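Local coordinates for protein transcriptional regulator I2 (Pseudomonas fluorescens A506, PDB 4MO7) that is a superantigen (PfiT) associated with Crohn's disease and, as a TetR-family protein, probably binds DNA to regulate transcription, at residues Glu104-Leu109 and Met207-Asp212; Arg43-Glu48 and Val52-Ser57. All coordinates share one frame; numbering follows the deposited sequence.

Contact 1: Glu104-Leu109 and Met207-Asp212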
ATOM      1  N   GLU A 104       4.096 -18.397 -17.577  1.00 16.38           N
ATOM      2  CA  GLU A 104       2.791 -17.932 -17.987  1.00 13.77           C
ATOM      3  C   GLU A 104       1.761 -18.026 -16.845  1.00 12.71           C
ATOM      4  O   GLU A 104       0.817 -17.222 -16.821  1.00 16.04           O
ATOM      5  CB  GLU A 104       2.334 -18.634 -19.251  1.00 26.32           C
ATOM      6  CG  GLU A 104       3.110 -18.048 -20.492  1.00 24.88           C
ATOM      7  CD  GLU A 104       2.632 -16.622 -20.868  1.00 29.98           C
ATOM      8  OE1 GLU A 104       1.436 -16.454 -21.159  1.00 35.18           O
ATOM      9  OE2 GLU A 104       3.432 -15.654 -20.883  1.00 21.28           O
ATOM     10  N   ARG A 105       1.931 -18.998 -15.958  1.00 15.30           N
ATOM     11  CA  ARG A 105       0.972 -19.137 -14.844  1.00 14.85           C
ATOM     12  C   ARG A 105       1.185 -18.006 -13.846  1.00 16.81           C
ATOM     13  O   ARG A 105       0.230 -17.392 -13.394  1.00 13.42           O
ATOM     14  CB  ARG A 105       1.121 -20.502 -14.176  1.00 13.45           C
ATOM     15  CG  ARG A 105       0.675 -21.628 -15.143  1.00 22.78           C
ATOM     16  CD  ARG A 105       1.025 -23.044 -14.690  1.00 20.11           C
ATOM     17  NE  ARG A 105       0.388 -23.425 -13.447  1.00 22.42           N
ATOM     18  CZ  ARG A 105      -0.879 -23.833 -13.341  1.00 36.11           C
ATOM     19  NH1 ARG A 105      -1.675 -23.910 -14.417  1.00 28.44           N
ATOM     20  NH2 ARG A 105      -1.345 -24.171 -12.155  1.00 28.36           N
ATOM     21  N   VAL A 106       2.425 -17.730 -13.469  1.00 13.34           N
ATOM     22  CA  VAL A 106       2.692 -16.544 -12.609  1.00 14.37           C
ATOM     23  C   VAL A 106       2.195 -15.248 -13.286  1.00 13.90           C
ATOM     24  O   VAL A 106       1.555 -14.428 -12.665  1.00 12.76           O
ATOM     25  CB  VAL A 106       4.196 -16.431 -12.180  1.00 15.23           C
ATOM     26  CG1 VAL A 106       4.424 -15.253 -11.260  1.00 12.36           C
ATOM     27  CG2 VAL A 106       4.633 -17.730 -11.451  1.00 11.89           C
ATOM     28  N   LEU A 107       2.485 -15.068 -14.585  1.00 13.54           N
ATOM     29  CA  LEU A 107       2.045 -13.880 -15.264  1.00 13.74           C
ATOM     30  C   LEU A 107       0.544 -13.787 -15.302  1.00 12.05           C
ATOM     31  O   LEU A 107       0.002 -12.691 -15.169  1.00 12.01           O
ATOM     32  CB  LEU A 107       2.637 -13.857 -16.691  1.00 11.26           C
ATOM     33  CG  LEU A 107       2.265 -12.586 -17.445  1.00 15.19           C
ATOM     34  CD1 LEU A 107       2.776 -11.312 -16.724  1.00 12.71           C
ATOM     35  CD2 LEU A 107       2.831 -12.686 -18.893  1.00 18.40           C
ATOM     36  N   ALA A 108      -0.137 -14.928 -15.467  1.00 15.96           N
ATOM     37  CA  ALA A 108      -1.595 -14.887 -15.500  1.00 16.33           C
ATOM     38  C   ALA A 108      -2.144 -14.333 -14.189  1.00 13.61           C
ATOM     39  O   ALA A 108      -3.119 -13.564 -14.199  1.00 14.61           O
ATOM     40  CB  ALA A 108      -2.155 -16.295 -15.728  1.00 19.94           C
ATOM     41  N   LEU A 109      -1.615 -14.795 -13.051  1.00 13.33           N
ATOM     42  CA  LEU A 109      -2.141 -14.271 -11.787  1.00 12.51           C
ATOM     43  C   LEU A 109      -1.804 -12.809 -11.611  1.00 14.69           C
ATOM     44  O   LEU A 109      -2.621 -12.051 -11.143  1.00 13.10           O
ATOM     45  CB  LEU A 109      -1.581 -15.045 -10.614  1.00 16.75           C
ATOM     46  CG  LEU A 109      -1.819 -16.587 -10.642  1.00 18.01           C
ATOM     47  CD1 LEU A 109      -1.602 -17.121  -9.216  1.00 13.27           C
ATOM     48  CD2 LEU A 109      -3.224 -16.876 -11.062  1.00 20.81           C
ATOM     49  N   MET A 207      10.511  -8.847 -11.912  1.00 23.47           N
ATOM     50  CA  MET A 207      10.938  -8.756 -10.525  1.00 39.01           C
ATOM     51  C   MET A 207      10.809 -10.070  -9.757  1.00 33.61           C
ATOM     52  O   MET A 207      11.745 -10.484  -9.081  1.00 49.29           O
ATOM     53  CB  MET A 207      10.196  -7.661  -9.774  1.00 39.55           C
ATOM     54  CG  MET A 207      10.628  -7.634  -8.339  1.00 37.11           C
ATOM     55  SD  MET A 207       9.791  -6.304  -7.506  1.00 35.30           S
ATOM     56  CE  MET A 207       8.143  -7.021  -7.320  1.00 30.77           C
ATOM     57  N   VAL A 208       9.669 -10.745  -9.858  1.00 25.33           N
ATOM     58  CA  VAL A 208       9.432 -11.846  -8.978  1.00 20.24           C
ATOM     59  C   VAL A 208      10.095 -13.187  -9.389  1.00 28.54           C
ATOM     60  O   VAL A 208      10.450 -13.986  -8.534  1.00 24.50           O
ATOM     61  CB  VAL A 208       7.978 -11.964  -8.602  1.00 31.70           C
ATOM     62  CG1 VAL A 208       7.203 -12.486  -9.723  1.00 19.40           C
ATOM     63  CG2 VAL A 208       7.831 -12.868  -7.407  1.00 47.78           C
ATOM     64  N   LEU A 209      10.339 -13.388 -10.678  1.00 19.67           N
ATOM     65  CA  LEU A 209      10.923 -14.640 -11.148  1.00 16.38           C
ATOM     66  C   LEU A 209      12.418 -14.426 -11.437  1.00 20.65           C
ATOM     67  O   LEU A 209      12.834 -13.316 -11.853  1.00 23.34           O
ATOM     68  CB  LEU A 209      10.215 -15.132 -12.424  1.00 16.55           C
ATOM     69  CG  LEU A 209       8.748 -15.565 -12.225  1.00 17.12           C
ATOM     70  CD1 LEU A 209       8.253 -16.403 -13.394  1.00 23.02           C
ATOM     71  CD2 LEU A 209       8.631 -16.391 -10.969  1.00 20.08           C
ATOM     72  N   LYS A 210      13.209 -15.484 -11.216  1.00 18.33           N
ATOM     73  CA  LYS A 210      14.650 -15.418 -11.464  1.00 26.97           C
ATOM     74  C   LYS A 210      14.897 -15.447 -12.951  1.00 24.57           C
ATOM     75  O   LYS A 210      15.925 -14.965 -13.438  1.00 25.65           O
ATOM     76  CB  LYS A 210      15.361 -16.629 -10.892  1.00 32.46           C
ATOM     77  CG  LYS A 210      15.183 -16.840  -9.418  0.58 25.99           C
ATOM     78  CD  LYS A 210      16.010 -18.060  -8.992  0.22 23.95           C
ATOM     79  CE  LYS A 210      17.289 -18.174  -9.823  0.71 32.61           C
ATOM     80  NZ  LYS A 210      18.232 -19.237  -9.351  0.70 50.77           N
ATOM     81  N   SER A 211      13.946 -16.031 -13.670  1.00 27.92           N
ATOM     82  CA  SER A 211      14.032 -16.155 -15.123  1.00 25.88           C
ATOM     83  C   SER A 211      12.595 -16.224 -15.622  1.00 28.66           C
ATOM     84  O   SER A 211      11.703 -16.635 -14.879  1.00 29.15           O
ATOM     85  CB  SER A 211      14.781 -17.449 -15.447  1.00 32.41           C
ATOM     86  OG  SER A 211      14.716 -17.740 -16.829  1.00 46.36           O
ATOM     87  N   ASP A 212      12.348 -15.811 -16.859  1.00 27.15           N
ATOM     88  CA  ASP A 212      11.033 -16.009 -17.478  1.00 23.93           C
ATOM     89  C   ASP A 212      11.212 -16.151 -18.970  1.00 42.44           C
ATOM     90  O   ASP A 212      10.221 -16.281 -19.711  1.00 22.89           O
ATOM     91  CB  ASP A 212      10.084 -14.831 -17.229  1.00 21.86           C
ATOM     92  CG  ASP A 212      10.598 -13.523 -17.820  1.00 22.29           C
ATOM     93  OD1 ASP A 212      10.486 -13.270 -19.063  1.00 28.01           O
ATOM     94  OD2 ASP A 212      11.070 -12.697 -17.018  1.00 42.37           O
ATOM     95  OXT ASP A 212      12.362 -16.094 -19.422  1.00 22.56           O
TER
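Leu-209, whose side chain packs on Val-106, gives its carbonyl O to NH1 of Arg-168 of the second subunit, and this nitrogen also forms a salt bridge with Asp-212 OD2. The guanidinium therefore ties the chain just past helix 197-208 to the other half of the dimer, while Asp-212 OD1 pairs with Arg-103 of its own chain. Between the two segments themselves the evidence is purely apolar, and Val-106 supplies 53 of the 100 Å² buried. Its CG1 methyl, anti to the backbone N (chi1 -178°), lies 4.2 Å from CG1 of Val-208. The two methyls of Leu-209 face the CB end of Val-106: Leu-209 CD1 lies 4.2 Å from Val-106 CB, while Leu-209 CD2 is turned to the valine methyls, 4.2 Å from Val-106 CG2 and 4.4 Å from Val-106 CG1. Val-208 contributes one methyl, since its CG2 stays 5.7 Å from Val-106 CG1. The nearest pair of CA atoms, those of Val-106 and Leu-209, is 8.6 Å apart, a gap spanned by side chains alone. Leu-205 and Val-157 also touch Val-106, so the contact belongs to the helical core of the TetR C-terminal domain. Its chemistry implies nondirectional burial of apolar groups, while polar groups of both segments bond to partners outside the contact.

Contact 2: Arg43-Glu48 and Val52-Ser57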
ATOM      1  N   ARG A  43     -22.201   1.622  -5.422  1.00 20.65           N
ATOM      2  CA  ARG A  43     -20.999   2.262  -5.951  1.00 18.77           C
ATOM      3  C   ARG A  43     -21.307   3.729  -6.196  1.00 23.05           C
ATOM      4  O   ARG A  43     -20.506   4.604  -5.834  1.00 25.80           O
ATOM      5  CB  ARG A  43     -20.599   1.613  -7.280  1.00 19.19           C
ATOM      6  CG  ARG A  43     -19.492   2.391  -8.029  1.00 26.74           C
ATOM      7  CD  ARG A  43     -18.256   2.572  -7.145  1.00 43.52           C
ATOM      8  NE  ARG A  43     -17.194   3.341  -7.818  1.00 37.09           N
ATOM      9  CZ  ARG A  43     -16.332   4.147  -7.198  1.00 47.99           C
ATOM     10  NH1 ARG A  43     -16.388   4.311  -5.877  1.00 33.78           N
ATOM     11  NH2 ARG A  43     -15.407   4.790  -7.898  1.00 66.96           N
ATOM     12  N   ASN A  44     -22.456   4.020  -6.806  1.00 24.74           N
ATOM     13  CA  ASN A  44     -22.756   5.425  -7.131  1.00 20.08           C
ATOM     14  C   ASN A  44     -23.036   6.275  -5.918  1.00 21.94           C
ATOM     15  O   ASN A  44     -22.640   7.447  -5.889  1.00 31.79           O
ATOM     16  CB  ASN A  44     -23.969   5.556  -8.096  1.00 21.76           C
ATOM     17  CG  ASN A  44     -23.827   4.710  -9.366  1.00 20.95           C
ATOM     18  OD1 ASN A  44     -22.729   4.442  -9.842  1.00 25.81           O
ATOM     19  ND2 ASN A  44     -24.969   4.246  -9.900  1.00 23.58           N
ATOM     20  N   LYS A  45     -23.789   5.743  -4.967  1.00 24.49           N
ATOM     21  CA  LYS A  45     -24.308   6.601  -3.914  1.00 20.55           C
ATOM     22  C   LYS A  45     -23.689   6.309  -2.563  1.00 37.15           C
ATOM     23  O   LYS A  45     -23.847   7.093  -1.636  1.00 33.95           O
ATOM     24  CB  LYS A  45     -25.797   6.436  -3.787  1.00 28.36           C
ATOM     25  CG  LYS A  45     -26.526   6.552  -5.140  1.00 28.58           C
ATOM     26  CD  LYS A  45     -27.929   6.107  -4.948  1.00 26.61           C
ATOM     27  CE  LYS A  45     -28.700   7.197  -4.198  1.00 44.18           C
ATOM     28  NZ  LYS A  45     -29.937   6.636  -3.638  1.00 43.60           N
ATOM     29  N   GLY A  46     -23.008   5.176  -2.453  1.00 25.23           N
ATOM     30  CA  GLY A  46     -22.597   4.684  -1.155  1.00 26.47           C
ATOM     31  C   GLY A  46     -23.635   3.742  -0.585  1.00 25.86           C
ATOM     32  O   GLY A  46     -24.841   3.877  -0.815  1.00 23.48           O
ATOM     33  N   PHE A  47     -23.179   2.795   0.231  1.00 16.27           N
ATOM     34  CA  PHE A  47     -24.078   1.835   0.791  1.00 18.17           C
ATOM     35  C   PHE A  47     -25.006   2.546   1.737  1.00 18.53           C
ATOM     36  O   PHE A  47     -26.202   2.252   1.776  1.00 25.12           O
ATOM     37  CB  PHE A  47     -23.268   0.799   1.575  1.00 19.37           C
ATOM     38  CG  PHE A  47     -24.101  -0.210   2.316  1.00 22.21           C
ATOM     39  CD1 PHE A  47     -24.803  -1.202   1.623  1.00 14.71           C
ATOM     40  CD2 PHE A  47     -24.176  -0.172   3.692  1.00 24.67           C
ATOM     41  CE1 PHE A  47     -25.538  -2.139   2.296  1.00 11.49           C
ATOM     42  CE2 PHE A  47     -24.944  -1.137   4.394  1.00 21.42           C
ATOM     43  CZ  PHE A  47     -25.608  -2.112   3.705  1.00 18.77           C
ATOM     44  N   GLU A  48     -24.439   3.438   2.551  1.00 22.81           N
ATOM     45  CA  GLU A  48     -25.256   4.042   3.600  1.00 29.63           C
ATOM     46  C   GLU A  48     -26.362   4.924   2.991  1.00 24.08           C
ATOM     47  O   GLU A  48     -27.488   4.956   3.519  1.00 31.76           O
ATOM     48  CB  GLU A  48     -24.398   4.861   4.566  1.00 26.30           C
ATOM     49  CG  GLU A  48     -25.137   5.295   5.811  1.00 42.04           C
ATOM     50  CD  GLU A  48     -24.248   6.067   6.795  1.00 69.41           C
ATOM     51  OE1 GLU A  48     -23.091   5.644   7.025  1.00 56.00           O
ATOM     52  OE2 GLU A  48     -24.712   7.092   7.339  1.00 40.42           O
ATOM     53  N   VAL A  52     -33.454   1.158   1.043  1.00 32.91           N
ATOM     54  CA  VAL A  52     -34.206   0.008   0.612  1.00 30.34           C
ATOM     55  C   VAL A  52     -35.224   0.477  -0.437  1.00 37.41           C
ATOM     56  O   VAL A  52     -35.573  -0.266  -1.365  1.00 37.29           O
ATOM     57  CB  VAL A  52     -34.890  -0.657   1.819  1.00 36.82           C
ATOM     58  CG1 VAL A  52     -35.984  -1.609   1.382  1.00 56.66           C
ATOM     59  CG2 VAL A  52     -33.839  -1.409   2.641  1.00 35.97           C
ATOM     60  N   ARG A  53     -35.642   1.737  -0.326  1.00 38.11           N
ATOM     61  CA  ARG A  53     -36.581   2.280  -1.300  1.00 49.64           C
ATOM     62  C   ARG A  53     -35.887   2.411  -2.661  1.00 40.91           C
ATOM     63  O   ARG A  53     -36.397   1.898  -3.672  1.00 47.10           O
ATOM     64  CB  ARG A  53     -37.148   3.623  -0.831  1.00 55.38           C
ATOM     65  CG  ARG A  53     -38.076   4.257  -1.857  1.00 75.76           C
ATOM     66  CD  ARG A  53     -38.960   5.327  -1.240  1.00 71.76           C
ATOM     67  NE  ARG A  53     -39.948   5.828  -2.191  1.00 81.24           N
ATOM     68  CZ  ARG A  53     -41.196   5.377  -2.279  1.00 86.61           C
ATOM     69  NH1 ARG A  53     -41.615   4.410  -1.470  1.00 66.27           N
ATOM     70  NH2 ARG A  53     -42.029   5.893  -3.173  1.00 82.26           N
ATOM     71  N   ASP A  54     -34.720   3.067  -2.661  1.00 34.06           N
ATOM     72  CA  ASP A  54     -33.848   3.167  -3.838  1.00 38.36           C
ATOM     73  C   ASP A  54     -33.646   1.833  -4.577  1.00 32.71           C
ATOM     74  O   ASP A  54     -33.795   1.780  -5.798  1.00 33.90           O
ATOM     75  CB  ASP A  54     -32.494   3.770  -3.434  1.00 28.95           C
ATOM     76  CG  ASP A  54     -32.605   5.211  -3.008  1.00 51.86           C
ATOM     77  OD1 ASP A  54     -33.602   5.858  -3.394  1.00 39.00           O
ATOM     78  OD2 ASP A  54     -31.685   5.709  -2.314  1.00 37.07           O
ATOM     79  N   LEU A  55     -33.314   0.756  -3.867  1.00 24.63           N
ATOM     80  CA  LEU A  55     -33.065  -0.513  -4.544  1.00 30.42           C
ATOM     81  C   LEU A  55     -34.341  -1.068  -5.161  1.00 51.50           C
ATOM     82  O   LEU A  55     -34.311  -1.659  -6.233  1.00 29.70           O
ATOM     83  CB  LEU A  55     -32.427  -1.543  -3.599  1.00 30.65           C
ATOM     84  CG  LEU A  55     -31.868  -2.823  -4.213  1.00 35.79           C
ATOM     85  CD1 LEU A  55     -31.071  -2.521  -5.468  1.00 36.01           C
ATOM     86  CD2 LEU A  55     -31.000  -3.522  -3.194  1.00 32.23           C
ATOM     87  N   ALA A  56     -35.471  -0.856  -4.493  1.00 29.52           N
ATOM     88  CA  ALA A  56     -36.710  -1.445  -4.943  1.00 37.54           C
ATOM     89  C   ALA A  56     -37.155  -0.697  -6.189  1.00 20.08           C
ATOM     90  O   ALA A  56     -37.603  -1.315  -7.159  1.00 35.25           O
ATOM     91  CB  ALA A  56     -37.763  -1.370  -3.839  1.00 33.32           C
ATOM     92  N   SER A  57     -37.015   0.622  -6.189  1.00 27.51           N
ATOM     93  CA  SER A  57     -37.413   1.409  -7.357  1.00 34.94           C
ATOM     94  C   SER A  57     -36.537   1.071  -8.586  1.00 55.24           C
ATOM     95  O   SER A  57     -37.042   0.868  -9.688  1.00 41.46           O
ATOM     96  CB  SER A  57     -37.339   2.884  -7.047  1.00 36.60           C
ATOM     97  OG  SER A  57     -37.169   3.635  -8.237  1.00 65.79           O
TER
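Lys-45 reaches from the last turn of helix 30-45 toward Asp-54 in the first turn of helix 52-59, and its path can be followed atom by atom. CB points to the opposing segment but is still 6.1 Å from Asp-54 OD2. CG, placed beside the backbone N and anti to the carbonyl carbon (chi1 -50°), gains little, and from CD the gap to Asp-54 OD2 has closed to 4.6 Å. A bend at chi3 (75°) then swings the end of the chain across, so that CE lies 3.8 Å from Asp-54 OD2 and NZ forms a salt bridge with that oxygen. The modelled separation of NZ and OD2 is too short to be sound, so the pairing is credible but its exact length and direction are doubtful. Asp-54 OD1 is 3.8 Å from Lys-45 NZ, but any preference for OD2 over OD1 is as doubtful as the length. Both residues also touch a crystal neighbour, which may influence where their tips rest. Only this pair meets between the segments, whose nearest CA atoms, those of Lys-45 and Asp-54, are 10.1 Å apart. Gly-46 follows with positive phi (92°), where a side chain would press on the preceding carbonyl O; the chain can therefore leave the helix immediately after the lysine. Asp-54 N is hydrogen-bonded to Thr-51 OG1 at the start of the next helix, where a carboxylate would probably be favoured by the helix dipole. The bridge lies at the surface of the TetR DNA-binding domain, running from the end of helix 30-45 to the start of helix 52-59 across the turn that joins them, while Leu-55 packs inward on Leu-34, Ala-38 and Leu-41 of helix 30-45 and on Ile-76 of helix 73-97.

The two contacts share no helix and belong to different parts of the TetR architecture: contact 2 to the DNA-binding domain, contact 1 to the C-terminal domain. Their centres are 41 Å apart, on opposite sides of the chain's centre, and their nearest atoms remain about 21 Å from each other. Sequence separation differs as sharply: 97 residues lie between the segments of contact 1, three between those of contact 2. All three touching residues of contact 1 are buried and apolar, beside the second subunit. Contact 2 is a single charged pair at the surface, touched by no other chain of the assembly, and its geometry is the less certain.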